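Local coordinates for protein cellobiose 2-epimerase (Caldibacillus thermoamylovorans, PDB 5ZHB) that catalyses the reversible epimerisation of cellobiose at C2 of its reducing-end glucose, giving a glucosyl-mannose, probably on a fold of the N-acylglucosamine 2-epimerase family, at residues 6-11 with 334-339; 152-157 with 209-214; 219-222 with 227-230; 308-313 with 378-383. All coordinates share one frame; numbering follows the deposited sequence.

Interaction 1 of 4, residues 6-11 with 334-339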
loop_
_atom_site.group_PDB
_atom_site.type_symbol
_atom_site.label_atom_id
_atom_site.label_comp_id
_atom_site.label_asym_id
_atom_site.label_seq_id
_atom_site.Cartn_x
_atom_site.Cartn_y
_atom_site.Cartn_z
ATOM N N ASN A 6 2.268 -8.553 21.130
ATOM C CA ASN A 6 1.499 -9.780 21.257
ATOM C C ASN A 6 0.049 -9.533 20.869
ATOM O O ASN A 6 -0.598 -10.398 20.308
ATOM C CB ASN A 6 1.576 -10.394 22.652
ATOM C CG ASN A 6 2.878 -11.131 22.862
ATOM O OD1 ASN A 6 3.222 -12.032 22.085
ATOM N ND2 ASN A 6 3.624 -10.771 23.894
ATOM N N GLU A 7 -0.489 -8.361 21.169
ATOM C CA GLU A 7 -1.854 -8.046 20.780
ATOM C C GLU A 7 -1.983 -7.931 19.257
ATOM O O GLU A 7 -3.014 -8.319 18.697
ATOM C CB GLU A 7 -2.342 -6.774 21.457
ATOM C CG GLU A 7 -2.689 -7.012 22.922
ATOM C CD GLU A 7 -3.478 -5.880 23.539
ATOM O OE1 GLU A 7 -3.855 -4.924 22.827
ATOM O OE2 GLU A 7 -3.710 -5.968 24.766
ATOM N N PHE A 8 -0.937 -7.437 18.593
ATOM C CA PHE A 8 -0.981 -7.292 17.135
ATOM C C PHE A 8 -0.865 -8.655 16.458
ATOM O O PHE A 8 -1.571 -8.963 15.489
ATOM C CB PHE A 8 0.169 -6.431 16.617
ATOM C CG PHE A 8 0.282 -5.034 17.206
ATOM C CD1 PHE A 8 -0.792 -4.418 17.840
ATOM C CD2 PHE A 8 1.480 -4.333 17.112
ATOM C CE1 PHE A 8 -0.660 -3.131 18.352
ATOM C CE2 PHE A 8 1.605 -3.046 17.625
ATOM C CZ PHE A 8 0.536 -2.449 18.243
ATOM N N ARG A 9 0.057 -9.471 16.955
ATOM C CA ARG A 9 0.238 -10.817 16.445
ATOM C C ARG A 9 -1.014 -11.670 16.640
ATOM O O ARG A 9 -1.352 -12.442 15.757
ATOM C CB ARG A 9 1.398 -11.491 17.183
ATOM C CG ARG A 9 1.868 -12.778 16.535
ATOM C CD ARG A 9 2.929 -13.414 17.440
ATOM N NE ARG A 9 3.366 -14.695 16.887
ATOM C CZ ARG A 9 4.629 -15.084 16.719
ATOM N NH1 ARG A 9 5.637 -14.282 17.032
ATOM N NH2 ARG A 9 4.879 -16.286 16.224
ATOM N N ASN A 10 -1.655 -11.579 17.816
ATOM C CA ASN A 10 -2.920 -12.247 18.066
ATOM C C ASN A 10 -3.963 -11.792 17.040
ATOM O O ASN A 10 -4.686 -12.620 16.487
ATOM C CB ASN A 10 -3.352 -12.009 19.503
ATOM C CG ASN A 10 -4.732 -12.532 19.803
ATOM O OD1 ASN A 10 -5.670 -11.753 20.031
ATOM N ND2 ASN A 10 -4.882 -13.842 19.776
ATOM N N GLU A 11 -4.047 -10.478 16.806
ATOM C CA GLU A 11 -5.021 -9.925 15.864
ATOM C C GLU A 11 -4.748 -10.512 14.488
ATOM O O GLU A 11 -5.681 -10.993 13.816
ATOM C CB GLU A 11 -5.091 -8.394 15.909
ATOM C CG GLU A 11 -6.016 -7.761 14.867
ATOM C CD GLU A 11 -7.483 -8.186 14.912
ATOM O OE1 GLU A 11 -7.928 -8.658 15.980
ATOM O OE2 GLU A 11 -8.184 -8.069 13.883
ATOM N N ARG A 334 -2.371 5.033 21.598
ATOM C CA ARG A 334 -3.707 5.584 21.536
ATOM C C ARG A 334 -4.415 5.229 20.223
ATOM O O ARG A 334 -5.624 5.008 20.210
ATOM C CB ARG A 334 -3.704 7.107 21.687
ATOM C CG ARG A 334 -3.181 7.517 23.056
ATOM C CD ARG A 334 -3.064 9.035 23.135
ATOM N NE ARG A 334 -4.400 9.607 23.277
ATOM C CZ ARG A 334 -4.903 10.692 22.705
ATOM N NH1 ARG A 334 -4.222 11.412 21.829
ATOM N NH2 ARG A 334 -6.134 11.040 23.005
ATOM N N ILE A 335 -3.685 5.162 19.107
ATOM C CA ILE A 335 -4.316 4.691 17.880
ATOM C C ILE A 335 -4.780 3.248 18.086
ATOM O O ILE A 335 -5.870 2.880 17.658
ATOM C CB ILE A 335 -3.372 4.785 16.667
ATOM C CG1 ILE A 335 -2.920 6.224 16.416
ATOM C CG2 ILE A 335 -4.039 4.182 15.421
ATOM C CD1 ILE A 335 -1.682 6.295 15.544
ATOM N N TRP A 336 -3.928 2.422 18.686
ATOM C CA TRP A 336 -4.270 1.027 18.839
ATOM C C TRP A 336 -5.529 0.860 19.682
ATOM O O TRP A 336 -6.432 0.101 19.317
ATOM C CB TRP A 336 -3.108 0.256 19.434
ATOM C CG TRP A 336 -3.411 -1.206 19.612
ATOM C CD1 TRP A 336 -3.230 -1.917 20.759
ATOM C CD2 TRP A 336 -3.881 -2.140 18.620
ATOM N NE1 TRP A 336 -3.580 -3.224 20.565
ATOM C CE2 TRP A 336 -3.963 -3.399 19.261
ATOM C CE3 TRP A 336 -4.241 -2.057 17.270
ATOM C CZ2 TRP A 336 -4.382 -4.549 18.603
ATOM C CZ3 TRP A 336 -4.653 -3.213 16.616
ATOM C CH2 TRP A 336 -4.705 -4.435 17.272
ATOM N N ASP A 337 -5.628 1.604 20.787
ATOM C CA ASP A 337 -6.846 1.577 21.585
ATOM C C ASP A 337 -8.079 1.972 20.794
ATOM O O ASP A 337 -9.143 1.378 20.956
ATOM C CB ASP A 337 -6.796 2.518 22.776
ATOM C CG ASP A 337 -6.422 1.768 24.037
ATOM O OD1 ASP A 337 -7.181 0.825 24.389
ATOM O OD2 ASP A 337 -5.351 2.085 24.594
ATOM N N TYR A 338 -7.965 3.039 20.007
ATOM C CA TYR A 338 -9.069 3.441 19.162
ATOM C C TYR A 338 -9.458 2.293 18.220
ATOM O O TYR A 338 -10.651 2.008 18.047
ATOM C CB TYR A 338 -8.699 4.667 18.332
ATOM C CG TYR A 338 -9.843 5.120 17.454
ATOM C CD1 TYR A 338 -10.778 6.054 17.887
ATOM C CD2 TYR A 338 -9.979 4.599 16.172
ATOM C CE1 TYR A 338 -11.840 6.437 17.078
ATOM C CE2 TYR A 338 -11.046 4.951 15.381
ATOM C CZ TYR A 338 -11.969 5.877 15.820
ATOM O OH TYR A 338 -12.978 6.190 14.959
ATOM N N VAL A 339 -8.438 1.699 17.571
ATOM C CA VAL A 339 -8.629 0.657 16.579
ATOM C C VAL A 339 -9.336 -0.560 17.196
ATOM O O VAL A 339 -10.237 -1.139 16.583
ATOM C CB VAL A 339 -7.307 0.240 15.908
ATOM C CG1 VAL A 339 -7.438 -1.039 15.096
ATOM C CG2 VAL A 339 -6.780 1.341 14.994
#
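Glu7 meets the indole of Trp336 at its edge and Phe8 meets it over one face. The polar link runs from the indole N-H: Trp336 NE1 donates to Glu7 OE1 over 2.8 Å, close to straight at 163°. The oxygen sits near the indole plane and is met almost end-on, while the carboxylate is twisted well away from that plane. Lys340, one helical turn on from Trp336, forms a salt bridge with the same oxygen.

The aromatic link is an edge-to-face pair. Phe8 presents its CE1 corner to one indole face, 3.4 Å from Trp336 CD2, and the planes stand at 83°. Trp336 CG is anti to its backbone N (chi1 -180°), which carries the indole off helix 326-343 toward helix 2-21. At the indole's benzo edge, Glu11 CB stands 4.2 Å from Trp336 CH2, and the Glu11 carboxylate accepts a hydrogen bond from Trp352.

A leucine in place of Trp336 would probably lose the indole N-H, leaving Glu7 to Lys340, and take away the flat face on which the edge of Phe8 rests. The axes of the two segments are 12.6 Å apart, and the indole spans much of that gap, bonded at its edge and packed on its face.

Interaction 2 of 4, residues 152-157 with 209-214; sequences ETNAYK and IANLID
A G1 beta bulge in the hairpin of strands 149-150 and 155-160 brings Asn154 up against Asn211 of helix 203-220, with Tyr156 packing on Leu212 beside it. The two asparagines meet amide to amide and form a cyclic pair of hydrogen bonds. Asn154 ND2 donates to Asn211 OD1 over 3.0 Å, nearly straight at 171° and arriving on a lone pair of the Asn211 carbonyl. The return bond, from Asn211 ND2 to Asn154 OD1, measures 3.1 Å and is more bent at 151°, its donor tilted out of the Asn154 carbonyl plane. The two amides lie nearly coplanar. With CG anti to the backbone N (chi1 -163°), Asn154 extends its amide toward the helix, and the two side chains come at each other from opposite directions.

Asn154 takes the left-handed helical conformation, the usual one for the first residue of a G1 bulge, and it shares Asn150 with Ala155 as its partner across the hairpin. An aspartate at Asn154 has no N-H to give, and would probably leave Asn211 OD1 without its donor and facing a carboxylate oxygen.

One residue beyond the bulge, Tyr156 crosses Leu212 at about a right angle, with its CE2 3.9 Å from Leu212 CD2. A water in the plane of the phenol donates to Tyr156 OH and accepts from Asn211 ND2, each at 2.9 Å, so this amide nitrogen serves both Asn154 and the water. The hydroxyl also bonds Glu145 and Arg208, which hold the ring's outer end where helices 131-145 and 203-220 come near the hairpin.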
loop_
_atom_site.group_PDB
_atom_site.type_symbol
_atom_site.label_atom_id
_atom_site.label_comp_id
_atom_site.label_asym_id
_atom_site.label_seq_id
_atom_site.Cartn_x
_atom_site.Cartn_y
_atom_site.Cartn_z
ATOM N N GLU A 152 10.985 13.261 -20.165
ATOM C CA GLU A 152 10.939 14.702 -20.301
ATOM C C GLU A 152 10.702 15.353 -18.945
ATOM O O GLU A 152 11.372 16.335 -18.647
ATOM C CB GLU A 152 9.861 15.192 -21.264
ATOM C CG GLU A 152 10.382 15.630 -22.623
ATOM C CD GLU A 152 9.256 16.368 -23.306
ATOM O OE1 GLU A 152 9.183 17.625 -23.224
ATOM O OE2 GLU A 152 8.435 15.638 -23.896
ATOM N N THR A 153 9.761 14.807 -18.146
ATOM C CA THR A 153 9.298 15.468 -16.925
ATOM C C THR A 153 10.005 14.910 -15.683
ATOM O O THR A 153 9.858 15.495 -14.615
ATOM C CB THR A 153 7.778 15.310 -16.802
ATOM O OG1 THR A 153 7.532 13.905 -16.751
ATOM C CG2 THR A 153 7.023 15.919 -17.967
ATOM N N ASN A 154 10.743 13.805 -15.839
ATOM C CA ASN A 154 11.246 12.960 -14.768
ATOM C C ASN A 154 10.091 12.479 -13.870
ATOM O O ASN A 154 10.022 12.793 -12.675
ATOM C CB ASN A 154 12.343 13.632 -13.947
ATOM C CG ASN A 154 13.129 12.632 -13.127
ATOM O OD1 ASN A 154 13.153 11.427 -13.414
ATOM N ND2 ASN A 154 13.857 13.125 -12.135
ATOM N N ALA A 155 9.152 11.727 -14.452
ATOM C CA ALA A 155 7.998 11.290 -13.670
ATOM C C ALA A 155 7.453 9.988 -14.232
ATOM O O ALA A 155 7.487 9.750 -15.438
ATOM C CB ALA A 155 6.971 12.389 -13.637
ATOM N N TYR A 156 7.021 9.094 -13.331
ATOM C CA TYR A 156 6.304 7.909 -13.762
ATOM C C TYR A 156 4.920 8.326 -14.241
ATOM O O TYR A 156 4.334 9.316 -13.805
ATOM C CB TYR A 156 6.404 6.858 -12.650
ATOM C CG TYR A 156 7.816 6.328 -12.515
ATOM C CD1 TYR A 156 8.260 5.268 -13.298
ATOM C CD2 TYR A 156 8.741 6.938 -11.651
ATOM C CE1 TYR A 156 9.563 4.818 -13.202
ATOM C CE2 TYR A 156 10.047 6.493 -11.567
ATOM C CZ TYR A 156 10.449 5.397 -12.308
ATOM O OH TYR A 156 11.746 4.963 -12.294
ATOM N N LYS A 157 4.414 7.536 -15.185
ATOM C CA LYS A 157 3.156 7.777 -15.840
ATOM C C LYS A 157 2.047 7.009 -15.111
ATOM O O LYS A 157 2.283 6.411 -14.059
ATOM C CB LYS A 157 3.363 7.378 -17.309
ATOM C CG LYS A 157 4.259 8.299 -18.136
ATOM C CD LYS A 157 4.241 7.902 -19.610
ATOM C CE LYS A 157 5.085 8.785 -20.478
ATOM N NZ LYS A 157 4.847 8.486 -21.899
ATOM N N ILE A 209 15.927 4.136 -7.414
ATOM C CA ILE A 209 15.455 4.447 -6.062
ATOM C C ILE A 209 15.913 5.847 -5.628
ATOM O O ILE A 209 15.124 6.668 -5.120
ATOM C CB ILE A 209 15.877 3.329 -5.104
ATOM C CG1 ILE A 209 15.173 2.014 -5.492
ATOM C CG2 ILE A 209 15.581 3.702 -3.643
ATOM C CD1 ILE A 209 15.778 0.764 -4.895
ATOM N N ALA A 210 17.192 6.173 -5.894
ATOM C CA ALA A 210 17.729 7.456 -5.452
ATOM C C ALA A 210 16.987 8.579 -6.147
ATOM O O ALA A 210 16.663 9.596 -5.531
ATOM C CB ALA A 210 19.240 7.544 -5.685
ATOM N N ASN A 211 16.662 8.361 -7.428
ATOM C CA ASN A 211 15.860 9.309 -8.172
ATOM C C ASN A 211 14.484 9.527 -7.526
ATOM O O ASN A 211 14.074 10.674 -7.339
ATOM C CB ASN A 211 15.826 8.935 -9.652
ATOM C CG ASN A 211 15.042 9.925 -10.474
ATOM O OD1 ASN A 211 15.354 11.117 -10.503
ATOM N ND2 ASN A 211 13.991 9.461 -11.137
ATOM N N LEU A 212 13.752 8.453 -7.205
ATOM C CA LEU A 212 12.442 8.581 -6.542
ATOM C C LEU A 212 12.530 9.339 -5.217
ATOM O O LEU A 212 11.674 10.189 -4.896
ATOM C CB LEU A 212 11.858 7.173 -6.377
ATOM C CG LEU A 212 11.182 6.623 -7.650
ATOM C CD1 LEU A 212 11.146 5.144 -7.723
ATOM C CD2 LEU A 212 9.758 7.141 -7.766
ATOM N N ILE A 213 13.571 9.056 -4.452
ATOM C CA ILE A 213 13.729 9.711 -3.159
ATOM C C ILE A 213 13.901 11.207 -3.354
ATOM O O ILE A 213 13.273 12.029 -2.682
ATOM C CB ILE A 213 14.871 9.076 -2.353
ATOM C CG1 ILE A 213 14.495 7.682 -1.928
ATOM C CG2 ILE A 213 15.222 9.960 -1.135
ATOM C CD1 ILE A 213 15.677 6.795 -1.596
ATOM N N ASP A 214 14.694 11.574 -4.357
ATOM C CA ASP A 214 14.964 12.980 -4.632
ATOM C C ASP A 214 13.721 13.692 -5.155
ATOM O O ASP A 214 13.427 14.818 -4.738
ATOM C CB ASP A 214 16.208 13.100 -5.493
ATOM C CG ASP A 214 16.829 14.481 -5.397
ATOM O OD1 ASP A 214 17.257 14.846 -4.275
ATOM O OD2 ASP A 214 16.728 15.213 -6.385
HETATM O O HOH W 1 13.398 6.679 -10.666
#

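Interaction 3 of 4, residues 219-222 with 227-230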
loop_
_atom_site.group_PDB
_atom_site.type_symbol
_atom_site.label_atom_id
_atom_site.label_comp_id
_atom_site.label_asym_id
_atom_site.label_seq_id
_atom_site.Cartn_x
_atom_site.Cartn_y
_atom_site.Cartn_z
ATOM N N LYS A 219 10.209 17.600 -5.084
ATOM C CA LYS A 219 8.938 17.940 -5.718
ATOM C C LYS A 219 7.725 17.703 -4.804
ATOM O O LYS A 219 6.818 18.521 -4.759
ATOM C CB LYS A 219 8.859 17.113 -7.006
ATOM C CG LYS A 219 10.086 17.149 -7.938
ATOM C CD LYS A 219 10.363 18.549 -8.485
ATOM C CE LYS A 219 11.587 18.613 -9.370
ATOM N NZ LYS A 219 11.602 19.906 -10.059
ATOM N N VAL A 220 7.670 16.547 -4.115
ATOM C CA VAL A 220 6.449 16.137 -3.435
ATOM C C VAL A 220 6.316 16.892 -2.107
ATOM O O VAL A 220 5.273 17.488 -1.808
ATOM C CB VAL A 220 6.416 14.598 -3.241
ATOM C CG1 VAL A 220 5.112 14.180 -2.584
ATOM C CG2 VAL A 220 6.668 13.819 -4.541
ATOM N N PHE A 221 7.394 16.860 -1.335
ATOM C CA PHE A 221 7.440 17.389 0.025
ATOM C C PHE A 221 7.550 18.904 0.012
ATOM O O PHE A 221 8.476 19.439 -0.599
ATOM C CB PHE A 221 8.686 16.781 0.651
ATOM C CG PHE A 221 9.049 17.144 2.089
ATOM C CD1 PHE A 221 8.120 17.031 3.123
ATOM C CD2 PHE A 221 10.358 17.516 2.410
ATOM C CE1 PHE A 221 8.483 17.310 4.438
ATOM C CE2 PHE A 221 10.711 17.792 3.726
ATOM C CZ PHE A 221 9.764 17.701 4.732
ATOM N N ASP A 222 6.573 19.550 0.652
ATOM C CA ASP A 222 6.568 20.978 0.917
ATOM C C ASP A 222 7.453 21.267 2.133
ATOM O O ASP A 222 7.125 20.902 3.264
ATOM C CB ASP A 222 5.142 21.444 1.125
ATOM C CG ASP A 222 4.987 22.938 1.333
ATOM O OD1 ASP A 222 5.812 23.493 2.059
ATOM O OD2 ASP A 222 4.028 23.504 0.802
ATOM N N PHE A 227 4.105 18.969 4.708
ATOM C CA PHE A 227 3.196 18.008 4.095
ATOM C C PHE A 227 3.698 17.556 2.725
ATOM O O PHE A 227 4.460 18.257 2.043
ATOM C CB PHE A 227 1.798 18.578 3.892
ATOM C CG PHE A 227 0.946 18.700 5.141
ATOM C CD1 PHE A 227 0.308 17.581 5.671
ATOM C CD2 PHE A 227 0.740 19.935 5.751
ATOM C CE1 PHE A 227 -0.494 17.692 6.796
ATOM C CE2 PHE A 227 -0.056 20.046 6.885
ATOM C CZ PHE A 227 -0.683 18.922 7.396
ATOM N N LEU A 228 3.208 16.372 2.306
ATOM C CA LEU A 228 3.364 15.937 0.936
ATOM C C LEU A 228 2.257 16.579 0.122
ATOM O O LEU A 228 1.138 16.719 0.586
ATOM C CB LEU A 228 3.294 14.418 0.836
ATOM C CG LEU A 228 4.379 13.647 1.581
ATOM C CD1 LEU A 228 4.262 12.215 1.153
ATOM C CD2 LEU A 228 5.777 14.179 1.337
ATOM N N GLN A 229 2.560 16.933 -1.113
ATOM C CA GLN A 229 1.520 17.317 -2.055
ATOM C C GLN A 229 1.108 16.057 -2.828
ATOM O O GLN A 229 1.863 15.095 -2.884
ATOM C CB GLN A 229 2.048 18.470 -2.923
ATOM C CG GLN A 229 2.538 19.662 -2.093
ATOM C CD GLN A 229 3.450 20.598 -2.868
ATOM O OE1 GLN A 229 3.030 21.687 -3.266
ATOM N NE2 GLN A 229 4.689 20.188 -3.117
ATOM N N VAL A 230 -0.073 16.094 -3.431
ATOM C CA VAL A 230 -0.759 14.881 -3.856
ATOM C C VAL A 230 -0.851 14.782 -5.379
ATOM O O VAL A 230 -0.568 13.724 -5.920
ATOM C CB VAL A 230 -2.114 14.753 -3.158
ATOM C CG1 VAL A 230 -2.836 13.454 -3.538
ATOM C CG2 VAL A 230 -1.925 14.817 -1.646
#
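Gln229 reaches across to Val220, its backbone N and its side-chain amide gripping one oxygen together. Val220 O accepts from Gln229 N at 2.9 Å and from Gln229 NE2 at 3.1 Å. The two donors approach from opposite faces of the carbonyl plane, and neither lies on a lone pair. Gln229 CG is anti to its carbonyl carbon (chi1 -55°) and the chain runs extended beyond it, which brings the amide round to Val220 O with the oxygen lying in the amide plane.

Val220 CG1, anti to its own backbone N (chi1 -178°), slants past Leu228 and comes within 3.9 Å of Leu228 CB. Leu228 CD2 reaches over to Phe221, 4.0 Å from Phe221 CB, and these two side chains also meet at a slant, while the Phe221 ring continues to Met272 and Ile276 of helix 267-283.

This is where helix 203-220 ends: Phe221 is the first residue to leave helical geometry, and it forms a single antiparallel bridge with Leu228, a non-hydrogen-bonded pair. The bonds flank it, with Gln229 N to Val220 O on one side and Asp222 N to Phe227 O on the other, the latter 2.8 Å long. Asp222 turns CB toward Phe227 O at 3.4 Å, and its OD1 takes the backbone N-H groups of Gln224 and Ser225 in the connecting loop. Gln229 O, buried beside Val220 CG1, has no polar partner in the model.

Interaction 4 of 4, residues 308-313 with 378-383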
loop_
_atom_site.group_PDB
_atom_site.type_symbol
_atom_site.label_atom_id
_atom_site.label_comp_id
_atom_site.label_asym_id
_atom_site.label_seq_id
_atom_site.Cartn_x
_atom_site.Cartn_y
_atom_site.Cartn_z
ATOM N N VAL A 308 -5.268 4.285 7.159
ATOM C CA VAL A 308 -4.623 5.475 7.706
ATOM C C VAL A 308 -4.151 5.222 9.139
ATOM O O VAL A 308 -3.000 5.500 9.478
ATOM C CB VAL A 308 -5.580 6.680 7.594
ATOM C CG1 VAL A 308 -5.032 7.889 8.347
ATOM C CG2 VAL A 308 -5.947 7.011 6.151
ATOM N N GLN A 309 -4.967 4.531 9.935
ATOM C CA GLN A 309 -4.636 4.286 11.323
ATOM C C GLN A 309 -3.406 3.390 11.397
ATOM O O GLN A 309 -2.484 3.657 12.160
ATOM C CB GLN A 309 -5.795 3.651 12.084
ATOM C CG GLN A 309 -7.152 4.310 11.891
ATOM C CD GLN A 309 -7.157 5.801 12.157
ATOM O OE1 GLN A 309 -6.631 6.261 13.166
ATOM N NE2 GLN A 309 -7.653 6.574 11.206
ATOM N N VAL A 310 -3.376 2.294 10.633
ATOM C CA VAL A 310 -2.264 1.369 10.791
ATOM C C VAL A 310 -0.955 1.943 10.219
ATOM O O VAL A 310 0.108 1.633 10.725
ATOM C CB VAL A 310 -2.543 -0.017 10.166
ATOM C CG1 VAL A 310 -3.847 -0.608 10.677
ATOM C CG2 VAL A 310 -2.517 -0.023 8.651
ATOM N N GLU A 311 -1.010 2.664 9.102
ATOM C CA GLU A 311 0.186 3.334 8.587
ATOM C C GLU A 311 0.700 4.341 9.616
ATOM O O GLU A 311 1.902 4.525 9.741
ATOM C CB GLU A 311 -0.034 4.013 7.238
ATOM C CG GLU A 311 -0.309 3.019 6.107
ATOM C CD GLU A 311 0.731 1.968 5.842
ATOM O OE1 GLU A 311 1.901 2.225 6.188
ATOM O OE2 GLU A 311 0.376 0.860 5.319
ATOM N N ALA A 312 -0.191 5.024 10.320
ATOM C CA ALA A 312 0.252 5.947 11.369
ATOM C C ALA A 312 0.966 5.181 12.489
ATOM O O ALA A 312 2.007 5.622 12.996
ATOM C CB ALA A 312 -0.922 6.745 11.881
ATOM N N MET A 313 0.443 4.004 12.858
ATOM C CA MET A 313 1.100 3.221 13.908
ATOM C C MET A 313 2.505 2.832 13.458
ATOM O O MET A 313 3.465 2.953 14.228
ATOM C CB MET A 313 0.287 1.992 14.358
ATOM C CG MET A 313 -0.892 2.368 15.221
ATOM S SD MET A 313 -1.920 1.007 15.828
ATOM C CE MET A 313 -2.801 0.423 14.370
ATOM N N ALA A 378 -2.198 -6.349 7.726
ATOM C CA ALA A 378 -1.225 -7.404 7.943
ATOM C C ALA A 378 0.188 -6.850 8.056
ATOM O O ALA A 378 0.934 -7.237 8.956
ATOM C CB ALA A 378 -1.261 -8.447 6.863
ATOM N N ARG A 379 0.563 -5.994 7.095
ATOM C CA ARG A 379 1.874 -5.390 7.083
ATOM C C ARG A 379 2.141 -4.669 8.412
ATOM O O ARG A 379 3.236 -4.786 8.958
ATOM C CB ARG A 379 2.017 -4.464 5.869
ATOM C CG ARG A 379 3.431 -3.906 5.810
ATOM C CD ARG A 379 3.794 -3.115 4.582
ATOM N NE ARG A 379 3.004 -1.890 4.478
ATOM C CZ ARG A 379 3.085 -1.031 3.459
ATOM N NH1 ARG A 379 3.952 -1.237 2.490
ATOM N NH2 ARG A 379 2.311 0.045 3.440
ATOM N N PHE A 380 1.154 -3.922 8.927
ATOM C CA PHE A 380 1.327 -3.245 10.195
ATOM C C PHE A 380 1.705 -4.244 11.297
ATOM O O PHE A 380 2.679 -4.009 12.020
ATOM C CB PHE A 380 0.103 -2.378 10.506
ATOM C CG PHE A 380 -0.372 -2.433 11.947
ATOM C CD1 PHE A 380 0.346 -1.805 12.965
ATOM C CD2 PHE A 380 -1.542 -3.107 12.275
ATOM C CE1 PHE A 380 -0.122 -1.832 14.269
ATOM C CE2 PHE A 380 -2.003 -3.137 13.577
ATOM C CZ PHE A 380 -1.279 -2.522 14.576
ATOM N N CYS A 381 0.925 -5.323 11.457
ATOM C CA CYS A 381 1.207 -6.308 12.486
ATOM C C CYS A 381 2.610 -6.879 12.282
ATOM O O CYS A 381 3.379 -6.963 13.232
ATOM C CB CYS A 381 0.170 -7.428 12.467
ATOM S SG CYS A 381 -1.495 -6.886 12.893
ATOM N N LEU A 382 2.959 -7.223 11.044
ATOM C CA LEU A 382 4.250 -7.835 10.718
ATOM C C LEU A 382 5.440 -6.903 10.941
ATOM O O LEU A 382 6.516 -7.339 11.382
ATOM C CB LEU A 382 4.209 -8.340 9.284
ATOM C CG LEU A 382 3.237 -9.503 9.036
ATOM C CD1 LEU A 382 3.129 -9.765 7.558
ATOM C CD2 LEU A 382 3.662 -10.756 9.777
ATOM N N GLU A 383 5.251 -5.611 10.669
ATOM C CA GLU A 383 6.328 -4.653 10.871
ATOM C C GLU A 383 6.710 -4.590 12.351
ATOM O O GLU A 383 7.897 -4.550 12.681
ATOM C CB GLU A 383 5.864 -3.297 10.352
ATOM C CG GLU A 383 6.097 -3.086 8.858
ATOM C CD GLU A 383 7.566 -2.964 8.503
ATOM O OE1 GLU A 383 8.294 -2.238 9.214
ATOM O OE2 GLU A 383 7.965 -3.572 7.502
HETATM O O HOH W 2 1.317 -1.246 6.825
#
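Phe380 points its CB toward helix 306-323. That CB meets Val310 CB at 3.6 Å, and from there the ring crosses the valine at about a right angle. CG stays near Val310 CB, and CD2 lies 3.8 Å from Val310 CG1. On the other flank CD1 and CE1 come up to Met313 CB, the closer being CE1. At the tip, CZ is 3.3 Å from Met313 CE. That methyl sits over one ring face, displaced toward the rim, 3.7 Å from the centroid: a CH-pi contact, with the sulfur oblique to the ring in a Met-aromatic contact. The Phe380 chi1 of 138° is well away from a staggered value, and this turn puts one ring face against the Met313 methyl. Phe8 of helix 2-21 also meets the ring.

Beside this packing, Arg379 NH2 makes a salt bridge to Glu311 OE2, 2.8 Å long. The oxygen lies in the guanidinium plane, yet is approached from above the carboxylate plane, the two groups being nearly perpendicular. A water links the same oxygen to Arg379 NE. Glu311 OE2 also bonds His376 and OE1 bonds Trp253; Arg379 NH1 pairs with Glu191 and bonds Tyr119.

Two buried helices, probably of this family's alpha/alpha barrel, are thus joined through nearly parallel segments with axes 9.2 Å apart, by apolar packing next to an ion pair whose many bonds probably fix both charged groups in rotation.

Overall arrangement
The contacts fall into two clusters in a fold consistent with the helical barrel of this family. Interactions 1 and 4 touch, their centres 10 Å apart: Ile335 packs on Met313 and Ala312, and Cys381 SG reaches Phe8 O. Their segments alternate along the chain, and the first helix, 2-21, packs beside the last, 375-387. Interactions 2 and 3 share helix 203-220, one at its middle and one at its C-terminal end, with centres 14 Å apart. They follow in series, both precede interaction 4, and both fall in sequence between the two segments of interaction 1. Interactions 1 and 2 lie on opposite sides of the chain's centre, 36 Å apart between centres.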